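Local coordinates for stage III sporulation protein AB (Bacillus subtilis, PDB 6BS9), which is needed for spore formation and probably acts as a component of a specialised secretion system assembled during sporulation, at residues V46-S51 / K73-T78. Residues are numbered along the deposited sequence; the frame is centred on the assembly and turned at random.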
ATOM      1  N   VAL A  46      -4.535  -8.605   2.286  1.00 32.68           N
ATOM      2  CA  VAL A  46      -4.047  -7.379   1.640  1.00 31.76           C
ATOM      3  C   VAL A  46      -4.939  -6.916   0.507  1.00 32.57           C
ATOM      4  O   VAL A  46      -5.177  -5.731   0.346  1.00 33.39           O
ATOM      5  CB  VAL A  46      -2.610  -7.563   1.140  1.00 31.28           C
ATOM      6  CG1 VAL A  46      -2.137  -6.410   0.311  1.00 31.53           C
ATOM      7  CG2 VAL A  46      -1.658  -7.705   2.342  1.00 30.03           C
ATOM      8  N   SER A  47      -5.483  -7.854  -0.247  1.00 33.77           N
ATOM      9  CA  SER A  47      -6.494  -7.545  -1.278  1.00 35.46           C
ATOM     10  C   SER A  47      -7.580  -6.560  -0.860  1.00 35.10           C
ATOM     11  O   SER A  47      -7.883  -5.614  -1.593  1.00 38.08           O
ATOM     12  CB  SER A  47      -7.206  -8.828  -1.709  1.00 37.75           C
ATOM     13  OG  SER A  47      -8.131  -8.561  -2.712  1.00 38.45           O
ATOM     14  N   THR A  48      -8.073  -6.703   0.360  1.00 34.96           N
ATOM     15  CA  THR A  48      -9.131  -5.831   0.880  1.00 37.02           C
ATOM     16  C   THR A  48      -8.734  -4.361   1.070  1.00 35.02           C
ATOM     17  O   THR A  48      -9.539  -3.437   0.886  1.00 35.44           O
ATOM     18  CB  THR A  48      -9.685  -6.392   2.196  1.00 39.69           C
ATOM     19  OG1 THR A  48     -10.157  -7.716   1.933  1.00 41.62           O
ATOM     20  CG2 THR A  48     -10.901  -5.567   2.635  1.00 44.77           C
ATOM     21  N   LEU A  49      -7.454  -4.109   1.308  1.00 33.15           N
ATOM     22  CA  LEU A  49      -6.988  -2.732   1.308  1.00 33.08           C
ATOM     23  C   LEU A  49      -7.306  -2.080  -0.047  1.00 32.40           C
ATOM     24  O   LEU A  49      -7.719  -0.932  -0.086  1.00 33.50           O
ATOM     25  CB  LEU A  49      -5.488  -2.673   1.633  1.00 32.35           C
ATOM     26  CG  LEU A  49      -4.779  -1.307   1.530  1.00 34.31           C
ATOM     27  CD1 LEU A  49      -5.368  -0.231   2.409  1.00 34.99           C
ATOM     28  CD2 LEU A  49      -3.331  -1.489   1.920  1.00 34.51           C
ATOM     29  N   PHE A  50      -7.074  -2.820  -1.142  1.00 31.94           N
ATOM     30  CA  PHE A  50      -7.160  -2.280  -2.479  1.00 31.80           C
ATOM     31  C   PHE A  50      -8.582  -2.223  -2.996  1.00 33.32           C
ATOM     32  O   PHE A  50      -8.929  -1.248  -3.687  1.00 32.12           O
ATOM     33  CB  PHE A  50      -6.184  -2.995  -3.460  1.00 31.96           C
ATOM     34  CG  PHE A  50      -4.766  -2.708  -3.113  1.00 32.44           C
ATOM     35  CD1 PHE A  50      -4.193  -1.503  -3.478  1.00 30.06           C
ATOM     36  CD2 PHE A  50      -4.115  -3.523  -2.174  1.00 32.48           C
ATOM     37  CE1 PHE A  50      -2.968  -1.152  -3.017  1.00 31.00           C
ATOM     38  CE2 PHE A  50      -2.848  -3.204  -1.752  1.00 34.24           C
ATOM     39  CZ  PHE A  50      -2.271  -2.007  -2.167  1.00 32.56           C
ATOM     40  N   SER A  51      -9.405  -3.180  -2.612  1.00 33.53           N
ATOM     41  CA  SER A  51     -10.845  -3.081  -2.949  1.00 36.49           C
ATOM     42  C   SER A  51     -11.552  -1.995  -2.135  1.00 36.11           C
ATOM     43  O   SER A  51     -12.346  -1.251  -2.695  1.00 37.33           O
ATOM     44  CB  SER A  51     -11.607  -4.461  -2.832  1.00 36.08           C
ATOM     45  OG  SER A  51     -11.440  -5.030  -1.594  1.00 38.31           O
ATOM     46  N   LYS A  73      -7.182   2.346   7.750  1.00 48.62           N
ATOM     47  CA  LYS A  73      -7.689   2.180   9.137  1.00 51.72           C
ATOM     48  C   LYS A  73      -8.707   1.073   9.221  1.00 51.84           C
ATOM     49  O   LYS A  73      -8.747   0.282  10.167  1.00 50.71           O
ATOM     50  CB  LYS A  73      -8.292   3.490   9.671  1.00 57.84           C
ATOM     51  CG  LYS A  73      -7.244   4.604   9.901  1.00 65.20           C
ATOM     52  CD  LYS A  73      -7.721   5.741  10.813  1.00 71.66           C
ATOM     53  CE  LYS A  73      -8.092   7.082  10.152  1.00 75.13           C
ATOM     54  NZ  LYS A  73      -7.148   8.214  10.427  1.00 72.31           N
ATOM     55  N   LYS A  74      -9.551   1.034   8.214  1.00 52.35           N
ATOM     56  CA  LYS A  74     -10.593   0.039   8.142  1.00 50.30           C
ATOM     57  C   LYS A  74      -9.979  -1.360   8.102  1.00 48.68           C
ATOM     58  O   LYS A  74     -10.499  -2.268   8.737  1.00 53.76           O
ATOM     59  CB  LYS A  74     -11.460   0.373   6.911  1.00 54.88           C
ATOM     60  CG  LYS A  74     -12.783  -0.345   6.711  1.00 62.11           C
ATOM     61  CD  LYS A  74     -13.256  -0.148   5.237  1.00 67.21           C
ATOM     62  CE  LYS A  74     -14.363  -1.161   4.801  1.00 70.93           C
ATOM     63  NZ  LYS A  74     -15.496  -1.409   5.760  1.00 71.21           N
ATOM     64  N   VAL A  75      -8.893  -1.580   7.358  1.00 43.46           N
ATOM     65  CA  VAL A  75      -8.394  -2.953   7.190  1.00 42.38           C
ATOM     66  C   VAL A  75      -7.284  -3.289   8.147  1.00 41.02           C
ATOM     67  O   VAL A  75      -6.929  -4.466   8.293  1.00 40.15           O
ATOM     68  CB  VAL A  75      -7.949  -3.282   5.730  1.00 42.91           C
ATOM     69  CG1 VAL A  75      -9.046  -2.941   4.711  1.00 42.24           C
ATOM     70  CG2 VAL A  75      -6.638  -2.586   5.379  1.00 43.41           C
ATOM     71  N   TRP A  76      -6.727  -2.272   8.779  1.00 40.46           N
ATOM     72  CA  TRP A  76      -5.509  -2.436   9.516  1.00 43.84           C
ATOM     73  C   TRP A  76      -5.414  -3.656  10.408  1.00 47.20           C
ATOM     74  O   TRP A  76      -4.412  -4.394  10.366  1.00 52.72           O
ATOM     75  CB  TRP A  76      -5.238  -1.199  10.377  1.00 46.28           C
ATOM     76  CG  TRP A  76      -3.923  -1.361  11.044  1.00 47.66           C
ATOM     77  CD1 TRP A  76      -3.688  -1.544  12.386  1.00 48.56           C
ATOM     78  CD2 TRP A  76      -2.656  -1.522  10.377  1.00 45.59           C
ATOM     79  NE1 TRP A  76      -2.340  -1.785  12.584  1.00 49.25           N
ATOM     80  CE2 TRP A  76      -1.688  -1.757  11.372  1.00 46.97           C
ATOM     81  CE3 TRP A  76      -2.242  -1.421   9.026  1.00 46.87           C
ATOM     82  CZ2 TRP A  76      -0.332  -1.899  11.072  1.00 44.86           C
ATOM     83  CZ3 TRP A  76      -0.916  -1.559   8.724  1.00 44.67           C
ATOM     84  CH2 TRP A  76       0.035  -1.798   9.753  1.00 47.03           C
ATOM     85  N   ASP A  77      -6.430  -3.900  11.214  1.00 51.21           N
ATOM     86  CA  ASP A  77      -6.389  -5.010  12.170  1.00 51.69           C
ATOM     87  C   ASP A  77      -6.425  -6.381  11.513  1.00 48.05           C
ATOM     88  O   ASP A  77      -6.108  -7.357  12.142  1.00 45.46           O
ATOM     89  CB  ASP A  77      -7.544  -4.892  13.185  1.00 60.59           C
ATOM     90  CG  ASP A  77      -7.333  -3.743  14.177  1.00 71.58           C
ATOM     91  OD1 ASP A  77      -6.177  -3.328  14.461  1.00 77.15           O
ATOM     92  OD2 ASP A  77      -8.346  -3.246  14.705  1.00 88.15           O
ATOM     93  N   THR A  78      -6.812  -6.478  10.236  1.00 42.78           N
ATOM     94  CA  THR A  78      -6.758  -7.769   9.563  1.00 40.73           C
ATOM     95  C   THR A  78      -5.341  -8.161   9.104  1.00 41.45           C
ATOM     96  O   THR A  78      -5.078  -9.317   8.715  1.00 38.46           O
ATOM     97  CB  THR A  78      -7.758  -7.798   8.390  1.00 41.02           C
ATOM     98  OG1 THR A  78      -7.437  -6.783   7.441  1.00 41.40           O
ATOM     99  CG2 THR A  78      -9.197  -7.536   8.900  1.00 41.49           C
TER
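Val-75 pushes both of its methyl groups into the flank of helix 46-58, one against Thr-48 and the other against Leu-49. CG1 meets the Thr-48 methyl CG2 at 3.8 Å, and the two side chains run past one another, head to tail. CG2 lies against the base of Leu-49, 3.9 Å from its CB, with the Leu-49 branch methyl CD1 almost as near; here the Leu-49 side chain lies roughly perpendicular to that of Val-75. With chi1 at -52°, Val-75 CG1 lies beside its own backbone N and CG2 between N and the carbonyl carbon, which sends one methyl to each neighbour. No hydrogen bond joins the segments, and the backbones come as close as 6.1 Å from CA of Leu-49 to CA of Val-75. The chain, a fragment of SpoIIIAB, is an all-helical fold of six helices. This contact joins the N-terminal part of helix 46-58 to the C-terminal part of helix 64-75; the two helices are successive in the chain and run antiparallel, forming a helical hairpin. Thr-48 offers its methyl because its rotamer (chi1 -57°) holds OG1 beside the backbone N and CG2 opposite it; the residue thus shows an apolar side to Val-75, while its hydroxyl is bonded to Gln-44 OE1, just before the segment. Leu-49 also reaches Leu-13 of helix 2-26. On the other side of the hairpin, Val-75 O accepts twice from Thr-78, once from the backbone N and once from the hydroxyl. The hydroxyl bond is short, 2.5 Å from Thr-78 OG1 to Val-75 O. OG1 approaches a lone pair of that oxygen within the plane of the carbonyl, at a C=O...OG1 angle of 141°.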